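Local coordinates for pheromone cOB1/lipoprotein, YaeC family (PDB 4EF1) that probably binds methionine as the lipid-anchored substrate-binding protein of an uptake system, and also serves as precursor of the pheromone cOB1, at residues 5-10 and 32-37; 17-22 and 222-227; 43-48 and 73-78. All coordinates share one frame; numbering follows the deposited sequence. Where two conformers were deposited one is given.

Interaction 1 (5-10 and 32-37)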
loop_
_atom_site.group_PDB
_atom_site.type_symbol
_atom_site.label_atom_id
_atom_site.label_comp_id
_atom_site.label_asym_id
_atom_site.label_seq_id
_atom_site.Cartn_x
_atom_site.Cartn_y
_atom_site.Cartn_z
ATOM N N VAL A 5 -16.652 -12.835 17.416
ATOM C CA VAL A 5 -15.589 -11.814 17.387
ATOM C C VAL A 5 -14.632 -12.045 16.193
ATOM O O VAL A 5 -14.294 -13.184 15.876
ATOM C CB VAL A 5 -14.782 -11.773 18.702
ATOM C CG1 VAL A 5 -13.758 -10.627 18.717
ATOM C CG2 VAL A 5 -15.686 -11.691 19.907
ATOM N N LEU A 6 -14.232 -10.974 15.513
ATOM C CA LEU A 6 -13.225 -11.051 14.436
ATOM C C LEU A 6 -12.272 -9.893 14.672
ATOM O O LEU A 6 -12.661 -8.716 14.584
ATOM C CB LEU A 6 -13.844 -11.000 13.036
ATOM C CG LEU A 6 -12.863 -11.203 11.854
ATOM C CD1 LEU A 6 -12.230 -12.582 11.839
ATOM C CD2 LEU A 6 -13.564 -10.948 10.535
ATOM N N LYS A 7 -11.041 -10.222 15.049
ATOM C CA LYS A 7 -10.022 -9.204 15.346
ATOM C C LYS A 7 -9.171 -8.943 14.124
ATOM O O LYS A 7 -8.452 -9.859 13.678
ATOM C CB LYS A 7 -9.129 -9.635 16.507
ATOM C CG LYS A 7 -9.715 -9.392 17.887
ATOM C CD LYS A 7 -8.737 -9.789 18.992
ATOM C CE LYS A 7 -9.298 -9.452 20.361
ATOM N NZ LYS A 7 -8.849 -10.400 21.413
ATOM N N VAL A 8 -9.208 -7.715 13.596
ATOM C CA VAL A 8 -8.433 -7.374 12.380
ATOM C C VAL A 8 -7.351 -6.304 12.661
ATOM O O VAL A 8 -7.628 -5.255 13.272
ATOM C CB VAL A 8 -9.357 -6.949 11.231
ATOM C CG1 VAL A 8 -8.559 -6.821 9.956
ATOM C CG2 VAL A 8 -10.507 -7.967 11.040
ATOM N N GLY A 9 -6.110 -6.572 12.270
ATOM C CA GLY A 9 -5.022 -5.591 12.425
ATOM C C GLY A 9 -4.953 -4.766 11.161
ATOM O O GLY A 9 -5.121 -5.313 10.055
ATOM N N ALA A 10 -4.700 -3.462 11.300
ATOM C CA ALA A 10 -4.757 -2.550 10.133
ATOM C C ALA A 10 -3.880 -1.324 10.279
ATOM O O ALA A 10 -3.614 -0.908 11.383
ATOM C CB ALA A 10 -6.188 -2.101 9.921
ATOM N N LYS A 32 -18.856 -9.400 15.524
ATOM C CA LYS A 32 -18.309 -8.268 16.277
ATOM C C LYS A 32 -16.870 -8.015 15.790
ATOM O O LYS A 32 -15.912 -8.731 16.141
ATOM C CB LYS A 32 -18.325 -8.538 17.778
ATOM C CG LYS A 32 -17.808 -7.383 18.624
ATOM C CD LYS A 32 -17.879 -7.687 20.125
ATOM C CE LYS A 32 -17.580 -6.451 20.972
ATOM N NZ LYS A 32 -16.299 -5.785 20.583
ATOM N N LEU A 33 -16.745 -6.997 14.960
ATOM C CA LEU A 33 -15.482 -6.609 14.389
ATOM C C LEU A 33 -14.679 -5.788 15.416
ATOM O O LEU A 33 -15.209 -4.875 16.064
ATOM C CB LEU A 33 -15.745 -5.837 13.100
ATOM C CG LEU A 33 -14.572 -5.447 12.271
ATOM C CD1 LEU A 33 -13.830 -6.717 11.830
ATOM C CD2 LEU A 33 -15.087 -4.670 11.086
ATOM N N GLU A 34 -13.421 -6.162 15.613
ATOM C CA GLU A 34 -12.519 -5.443 16.511
ATOM C C GLU A 34 -11.238 -5.126 15.756
ATOM O O GLU A 34 -10.752 -5.939 14.975
ATOM C CB GLU A 34 -12.251 -6.262 17.775
ATOM C CG GLU A 34 -13.513 -6.503 18.599
ATOM C CD GLU A 34 -13.279 -7.293 19.889
ATOM O OE1 GLU A 34 -12.130 -7.725 20.151
ATOM O OE2 GLU A 34 -14.273 -7.498 20.624
ATOM N N VAL A 35 -10.725 -3.922 15.953
ATOM C CA VAL A 35 -9.618 -3.417 15.156
ATOM C C VAL A 35 -8.409 -3.104 16.044
ATOM O O VAL A 35 -8.563 -2.488 17.105
ATOM C CB VAL A 35 -10.033 -2.137 14.419
ATOM C CG1 VAL A 35 -8.888 -1.606 13.574
ATOM C CG2 VAL A 35 -11.243 -2.402 13.563
ATOM N N THR A 36 -7.228 -3.533 15.608
ATOM C CA THR A 36 -5.946 -3.196 16.287
ATOM C C THR A 36 -5.167 -2.430 15.232
ATOM O O THR A 36 -5.095 -2.902 14.116
ATOM C CB THR A 36 -5.187 -4.444 16.726
ATOM O OG1 THR A 36 -5.981 -5.137 17.686
ATOM C CG2 THR A 36 -3.838 -4.099 17.383
ATOM N N THR A 37 -4.660 -1.241 15.574
ATOM C CA THR A 37 -3.924 -0.384 14.630
ATOM C C THR A 37 -2.410 -0.625 14.789
ATOM O O THR A 37 -1.924 -0.751 15.916
ATOM C CB THR A 37 -4.314 1.110 14.851
ATOM O OG1 THR A 37 -5.689 1.307 14.461
ATOM C CG2 THR A 37 -3.417 2.068 14.069
#
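The side chain of Glu-34 reaches from its own strand across to two neighbours on strand 5-10, Val-5 and Lys-7. Its CG stands anti to the carbonyl carbon (chi1 -63°) and the chain beyond is extended, which carries the carboxylate over Val-5. There CG1 of Val-5 lies at nearly equal distances from the carboxylate atoms, 3.6 Å from CD of Glu-34, so a methyl rests against the flat group. Lys-7 passes obliquely alongside, where its CE comes within 3.3 Å of Glu-34 OE1. The ammonium group swings beyond it: NZ of Lys-7 is 4.4 Å from OE1 of Glu-34, near enough for attraction but not a salt bridge. The carboxylate instead forms a salt bridge with its strand-mate, NZ of Lys-32 meeting OE2 of Glu-34 at 2.7 Å from the anti side, 22° out of the carboxylate plane. Beneath these side chains the two strands run parallel in the first beta-alpha-beta crossover of the fold, with strand 31-37 at the border of the six-stranded sheet and helix 12-28 making the connection. Five backbone hydrogen bonds join them, among them a nearly straight one of 2.7 Å from Val-8 N to Glu-34 O. The opposite face is mostly apolar. CD1 of Leu-33 leans toward strand 5-10 to meet CG2 of Val-8 at 3.6 Å, while its distance to CD2 of Leu-6 is a looser 4.4 Å. Helix 12-28 covers this face through Leu-19, which touches both Val-8 and Val-35, and helix 215-225 sets Leu-220 against Leu-6 and Val-8.

Interaction 2 (17-22 and 222-227); sequences EILEHV and KVLRSK
The carbonyl oxygen of Val-223 is gripped twice by Ser-226: OG donates to Val-223 O over 2.7 Å, lying in the carbonyl plane on a lone pair, and the backbone N of Ser-226 reaches the same Val-223 O at 3.0 Å. The two bonds tie the turn that leads into helix 227-236, with Ser-226 at the N-cap position of that helix. The side chain of Val-223 meanwhile faces helix 12-28. Its CG1, anti to the backbone N (chi1 164°), meets CB of Val-22 at 3.9 Å, and the two valines slide past one another in opposite directions. Leu-224 does most of the remaining work with a single methyl. CD2 of Leu-224 presses on CG2 of Ile-18 at 3.3 Å, tighter than ordinary van der Waals contact, and also stands 4.0 Å from CG1 of Val-22, whose side chain it crosses at about a right angle. The other methyl of Leu-224, CD1, approaches CD2 of Leu-19 more loosely, at 4.4 Å. No hydrogen bond joins the two helices here; the contact rests on branched apolar side chains alone. Ile-233 and Val-229 of helix 227-236 pack on Ile-18 and Val-22, extending the same greasy layer. Such a layer, in which helices from opposite ends of the sequence cover one side of a central sheet, is typical of the alpha/beta lobe of a periplasmic binding protein.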
loop_
_atom_site.group_PDB
_atom_site.type_symbol
_atom_site.label_atom_id
_atom_site.label_comp_id
_atom_site.label_asym_id
_atom_site.label_seq_id
_atom_site.Cartn_x
_atom_site.Cartn_y
_atom_site.Cartn_z
ATOM N N GLU A 17 -9.900 3.041 9.583
ATOM C CA GLU A 17 -11.113 3.898 9.451
ATOM C C GLU A 17 -12.219 3.183 8.598
ATOM O O GLU A 17 -13.417 3.272 8.910
ATOM C CB GLU A 17 -10.743 5.280 8.921
ATOM C CG GLU A 17 -9.910 6.106 9.908
ATOM C CD GLU A 17 -9.802 7.577 9.532
ATOM O OE1 GLU A 17 -10.212 7.993 8.425
ATOM O OE2 GLU A 17 -9.298 8.336 10.357
ATOM N N ILE A 18 -11.798 2.382 7.618
ATOM C CA ILE A 18 -12.733 1.584 6.796
ATOM C C ILE A 18 -13.384 0.526 7.677
ATOM O O ILE A 18 -14.615 0.411 7.703
ATOM C CB ILE A 18 -12.015 0.932 5.578
ATOM C CG1 ILE A 18 -11.709 2.023 4.538
ATOM C CG2 ILE A 18 -12.867 -0.149 4.927
ATOM C CD1 ILE A 18 -10.862 1.553 3.347
ATOM N N LEU A 19 -12.549 -0.187 8.444
ATOM C CA LEU A 19 -13.004 -1.201 9.403
ATOM C C LEU A 19 -13.993 -0.630 10.443
ATOM O O LEU A 19 -15.092 -1.186 10.663
ATOM C CB LEU A 19 -11.821 -1.914 10.046
ATOM C CG LEU A 19 -10.973 -2.758 9.079
ATOM C CD1 LEU A 19 -9.746 -3.282 9.756
ATOM C CD2 LEU A 19 -11.793 -3.907 8.451
ATOM N N GLU A 20 -13.631 0.474 11.075
ATOM C CA GLU A 20 -14.562 1.104 12.020
ATOM C C GLU A 20 -15.898 1.373 11.341
ATOM O O GLU A 20 -16.958 1.124 11.933
ATOM C CB GLU A 20 -14.007 2.421 12.612
ATOM C CG GLU A 20 -12.809 2.278 13.559
ATOM C CD GLU A 20 -13.080 1.496 14.842
ATOM O OE1 GLU A 20 -14.218 1.510 15.349
ATOM O OE2 GLU A 20 -12.132 0.814 15.327
ATOM N N HIS A 21 -15.856 1.931 10.130
ATOM C CA HIS A 21 -17.057 2.281 9.387
ATOM C C HIS A 21 -17.996 1.119 9.141
ATOM O O HIS A 21 -19.211 1.290 9.184
ATOM C CB HIS A 21 -16.696 3.014 8.079
ATOM C CG HIS A 21 -17.888 3.298 7.195
ATOM N ND1 HIS A 21 -18.754 4.283 7.456
ATOM C CD2 HIS A 21 -18.358 2.659 6.053
ATOM C CE1 HIS A 21 -19.741 4.279 6.529
ATOM N NE2 HIS A 21 -19.495 3.303 5.670
ATOM N N VAL A 22 -17.458 -0.054 8.856
ATOM C CA VAL A 22 -18.297 -1.228 8.563
ATOM C C VAL A 22 -18.742 -2.033 9.823
ATOM O O VAL A 22 -19.516 -3.001 9.692
ATOM C CB VAL A 22 -17.622 -2.161 7.501
ATOM C CG1 VAL A 22 -17.333 -1.391 6.190
ATOM C CG2 VAL A 22 -16.355 -2.800 8.026
ATOM N N LYS A 222 -17.018 -9.452 1.823
ATOM C CA LYS A 222 -18.176 -9.110 1.029
ATOM C C LYS A 222 -18.669 -7.711 1.428
ATOM O O LYS A 222 -19.010 -6.926 0.549
ATOM C CB LYS A 222 -19.323 -10.113 1.184
ATOM C CG LYS A 222 -20.526 -9.820 0.262
ATOM C CD LYS A 222 -21.648 -10.814 0.494
ATOM C CE LYS A 222 -22.821 -10.624 -0.427
ATOM N NZ LYS A 222 -23.868 -11.662 -0.257
ATOM N N VAL A 223 -18.692 -7.424 2.739
ATOM C CA VAL A 223 -19.200 -6.106 3.239
ATOM C C VAL A 223 -18.242 -5.017 2.775
ATOM O O VAL A 223 -18.675 -3.983 2.215
ATOM C CB VAL A 223 -19.383 -6.105 4.764
ATOM C CG1 VAL A 223 -19.519 -4.681 5.283
ATOM C CG2 VAL A 223 -20.553 -6.979 5.161
ATOM N N LEU A 224 -16.941 -5.279 2.870
ATOM C CA LEU A 224 -15.930 -4.339 2.393
ATOM C C LEU A 224 -15.989 -4.028 0.883
ATOM O O LEU A 224 -15.630 -2.919 0.471
ATOM C CB LEU A 224 -14.529 -4.799 2.774
ATOM C CG LEU A 224 -14.124 -4.716 4.224
ATOM C CD1 LEU A 224 -12.784 -5.418 4.387
ATOM C CD2 LEU A 224 -14.109 -3.248 4.701
ATOM N N ARG A 225 -16.461 -4.984 0.079
ATOM C CA ARG A 225 -16.658 -4.779 -1.365
ATOM C C ARG A 225 -18.063 -4.338 -1.751
ATOM O O ARG A 225 -18.324 -4.046 -2.941
ATOM C CB ARG A 225 -16.339 -6.078 -2.115
ATOM C CG ARG A 225 -14.896 -6.487 -2.006
ATOM C CD ARG A 225 -14.732 -7.860 -2.598
ATOM N NE ARG A 225 -13.343 -8.195 -2.858
ATOM C CZ ARG A 225 -12.904 -9.418 -3.183
ATOM N NH1 ARG A 225 -13.730 -10.468 -3.275
ATOM N NH2 ARG A 225 -11.615 -9.608 -3.437
ATOM N N SER A 226 -18.999 -4.261 -0.795
ATOM C CA SER A 226 -20.389 -3.909 -1.154
ATOM C C SER A 226 -20.456 -2.479 -1.694
ATOM O O SER A 226 -19.651 -1.649 -1.278
ATOM C CB SER A 226 -21.333 -4.046 0.040
ATOM O OG SER A 226 -20.971 -3.128 1.070
ATOM N N LYS A 227 -21.401 -2.225 -2.588
ATOM C CA LYS A 227 -21.516 -0.954 -3.289
ATOM C C LYS A 227 -21.573 0.241 -2.322
ATOM O O LYS A 227 -20.875 1.214 -2.549
ATOM C CB LYS A 227 -22.753 -0.940 -4.212
ATOM C CG LYS A 227 -23.000 0.361 -4.981
ATOM C CD LYS A 227 -24.342 0.364 -5.680
ATOM C CE LYS A 227 -24.601 1.685 -6.444
ATOM N NZ LYS A 227 -23.579 2.012 -7.475
#

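Interaction 3 (43-48 and 73-78)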
loop_
_atom_site.group_PDB
_atom_site.type_symbol
_atom_site.label_atom_id
_atom_site.label_comp_id
_atom_site.label_asym_id
_atom_site.label_seq_id
_atom_site.Cartn_x
_atom_site.Cartn_y
_atom_site.Cartn_z
ATOM N N LEU A 43 4.930 -5.746 12.020
ATOM C CA LEU A 43 4.153 -6.209 13.170
ATOM C C LEU A 43 2.762 -6.799 12.868
ATOM O O LEU A 43 2.389 -7.770 13.525
ATOM C CB LEU A 43 4.076 -5.153 14.281
ATOM C CG LEU A 43 5.397 -4.873 15.062
ATOM C CD1 LEU A 43 5.125 -3.816 16.136
ATOM C CD2 LEU A 43 6.015 -6.111 15.734
ATOM N N PRO A 44 2.030 -6.256 11.892
ATOM C CA PRO A 44 0.732 -6.882 11.521
ATOM C C PRO A 44 0.831 -8.325 11.030
ATOM O O PRO A 44 -0.091 -9.130 11.279
ATOM C CB PRO A 44 0.173 -5.981 10.431
ATOM C CG PRO A 44 1.016 -4.761 10.419
ATOM C CD PRO A 44 2.302 -5.039 11.084
ATOM N N ASN A 45 1.905 -8.643 10.312
ATOM C CA ASN A 45 2.173 -10.030 9.953
ATOM C C ASN A 45 2.644 -10.862 11.141
ATOM O O ASN A 45 2.170 -11.995 11.289
ATOM C CB ASN A 45 3.131 -10.142 8.767
ATOM C CG ASN A 45 2.443 -9.889 7.417
ATOM O OD1 ASN A 45 1.256 -10.150 7.255
ATOM N ND2 ASN A 45 3.214 -9.454 6.426
ATOM N N LYS A 46 3.549 -10.333 11.986
ATOM C CA LYS A 46 3.951 -11.037 13.210
ATOM C C LYS A 46 2.715 -11.335 14.054
ATOM O O LYS A 46 2.524 -12.457 14.520
ATOM C CB LYS A 46 4.978 -10.246 14.048
ATOM C CG LYS A 46 6.372 -10.147 13.415
ATOM C CD LYS A 46 7.449 -9.613 14.368
ATOM C CE LYS A 46 8.836 -9.663 13.732
ATOM N NZ LYS A 46 9.279 -11.042 13.378
ATOM N N ALA A 47 1.874 -10.330 14.242
ATOM C CA ALA A 47 0.636 -10.465 15.032
ATOM C C ALA A 47 -0.355 -11.540 14.507
ATOM O O ALA A 47 -1.007 -12.227 15.280
ATOM C CB ALA A 47 -0.052 -9.099 15.159
ATOM N N LEU A 48 -0.488 -11.641 13.177
ATOM C CA LEU A 48 -1.340 -12.641 12.551
ATOM C C LEU A 48 -0.790 -14.037 12.788
ATOM O O LEU A 48 -1.522 -14.945 13.166
ATOM C CB LEU A 48 -1.535 -12.351 11.057
ATOM C CG LEU A 48 -2.344 -13.352 10.221
ATOM C CD1 LEU A 48 -3.768 -13.402 10.795
ATOM C CD2 LEU A 48 -2.344 -12.927 8.756
ATOM N N TYR A 73 5.808 -17.624 6.672
ATOM C CA TYR A 73 4.462 -17.449 7.212
ATOM C C TYR A 73 3.486 -18.342 6.462
ATOM O O TYR A 73 3.459 -18.306 5.246
ATOM C CB TYR A 73 3.977 -16.016 7.053
ATOM C CG TYR A 73 4.648 -14.960 7.867
ATOM C CD1 TYR A 73 4.943 -15.152 9.212
ATOM C CD2 TYR A 73 4.904 -13.715 7.309
ATOM C CE1 TYR A 73 5.528 -14.157 9.962
ATOM C CE2 TYR A 73 5.476 -12.709 8.051
ATOM C CZ TYR A 73 5.763 -12.936 9.380
ATOM O OH TYR A 73 6.340 -11.939 10.065
ATOM N N ASP A 74 2.659 -19.087 7.192
ATOM C CA ASP A 74 1.659 -19.982 6.603
ATOM C C ASP A 74 0.320 -19.215 6.543
ATOM O O ASP A 74 -0.602 -19.465 7.319
ATOM C CB ASP A 74 1.602 -21.267 7.441
ATOM C CG ASP A 74 0.678 -22.326 6.868
ATOM O OD1 ASP A 74 0.460 -22.333 5.639
ATOM O OD2 ASP A 74 0.177 -23.162 7.676
ATOM N N PHE A 75 0.241 -18.257 5.613
ATOM C CA PHE A 75 -0.918 -17.395 5.425
ATOM C C PHE A 75 -1.560 -17.586 4.054
ATOM O O PHE A 75 -0.983 -18.199 3.162
ATOM C CB PHE A 75 -0.508 -15.923 5.462
ATOM C CG PHE A 75 0.137 -15.447 6.735
ATOM C CD1 PHE A 75 0.020 -16.128 7.961
ATOM C CD2 PHE A 75 0.792 -14.221 6.720
ATOM C CE1 PHE A 75 0.611 -15.618 9.115
ATOM C CE2 PHE A 75 1.400 -13.727 7.872
ATOM C CZ PHE A 75 1.296 -14.412 9.069
ATOM N N VAL A 76 -2.756 -17.030 3.898
ATOM C CA VAL A 76 -3.472 -17.010 2.622
ATOM C C VAL A 76 -4.111 -15.622 2.386
ATOM O O VAL A 76 -4.369 -14.855 3.276
ATOM C CB VAL A 76 -4.554 -18.140 2.489
ATOM C CG1 VAL A 76 -3.936 -19.509 2.451
ATOM C CG2 VAL A 76 -5.593 -18.051 3.605
ATOM N N ASN A 77 -4.302 -15.312 1.123
ATOM C CA ASN A 77 -4.968 -14.104 0.681
ATOM C C ASN A 77 -6.473 -14.328 0.649
ATOM O O ASN A 77 -6.975 -15.072 -0.207
ATOM C CB ASN A 77 -4.432 -13.768 -0.709
ATOM C CG ASN A 77 -5.094 -12.592 -1.344
ATOM O OD1 ASN A 77 -5.962 -11.896 -0.761
ATOM N ND2 ASN A 77 -4.654 -12.324 -2.565
ATOM N N ALA A 78 -7.188 -13.648 1.546
ATOM C CA ALA A 78 -8.658 -13.736 1.597
ATOM C C ALA A 78 -9.395 -12.827 0.596
ATOM O O ALA A 78 -10.620 -12.909 0.483
ATOM C CB ALA A 78 -9.146 -13.445 3.000
#
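Asn-45 meets Tyr-73 first through its CB, which sits 3.5 Å from CE2 of the tyrosine ring, the two side chains crossing at about a right angle. One atom further, CG of Asn-45 comes within 4.0 Å of CE2 of Phe-75. A chi1 of -79° puts this CG beside the backbone N and near Phe-75; the amide plane is 46° from that ring. OD1 of Asn-45 ends 3.6 Å from that CE2 of Phe-75, but its strong partners are the side-chain amides of Gln-59 and Asn-56, which both donate to it. The backbone O of Asn-45 lies close to both rings, over a face of Tyr-73 and at the edge of Phe-75, 3.4 Å from CZ of the latter. Phe-75 itself is sandwiched: CD2 of Leu-48 makes a CH-pi contact 3.8 Å from its ring centroid, almost on the normal, and CB of Tyr-73 covers the opposite face. These side chains pack helix 43-50 against the start of strand 75-83 and the loop just before it. Because Gln-59 lines the selenomethionine pocket, Asn-45 acts as a second-shell residue of the ligand site of this binding-protein fold.

Overall arrangement
All three contacts belong to the lobe built on the six-stranded mixed sheet. Interactions 1 and 2 touch, their centres about 13 Å apart, and they share helix 12-28: the helix linking the two strands of interaction 1 is also the one that meets helix 215-225, late in the sequence. Interaction 3 follows interaction 1 in the chain, about 14 Å from it between centres, and joins helix 43-50 to another strand of that sheet. It is nested within the loop that interaction 2 closes, about 20 Å away between centres. Early and late parts of the sequence thus combine into one lobe beside the selenomethionine pocket, which interaction 3 approaches most closely.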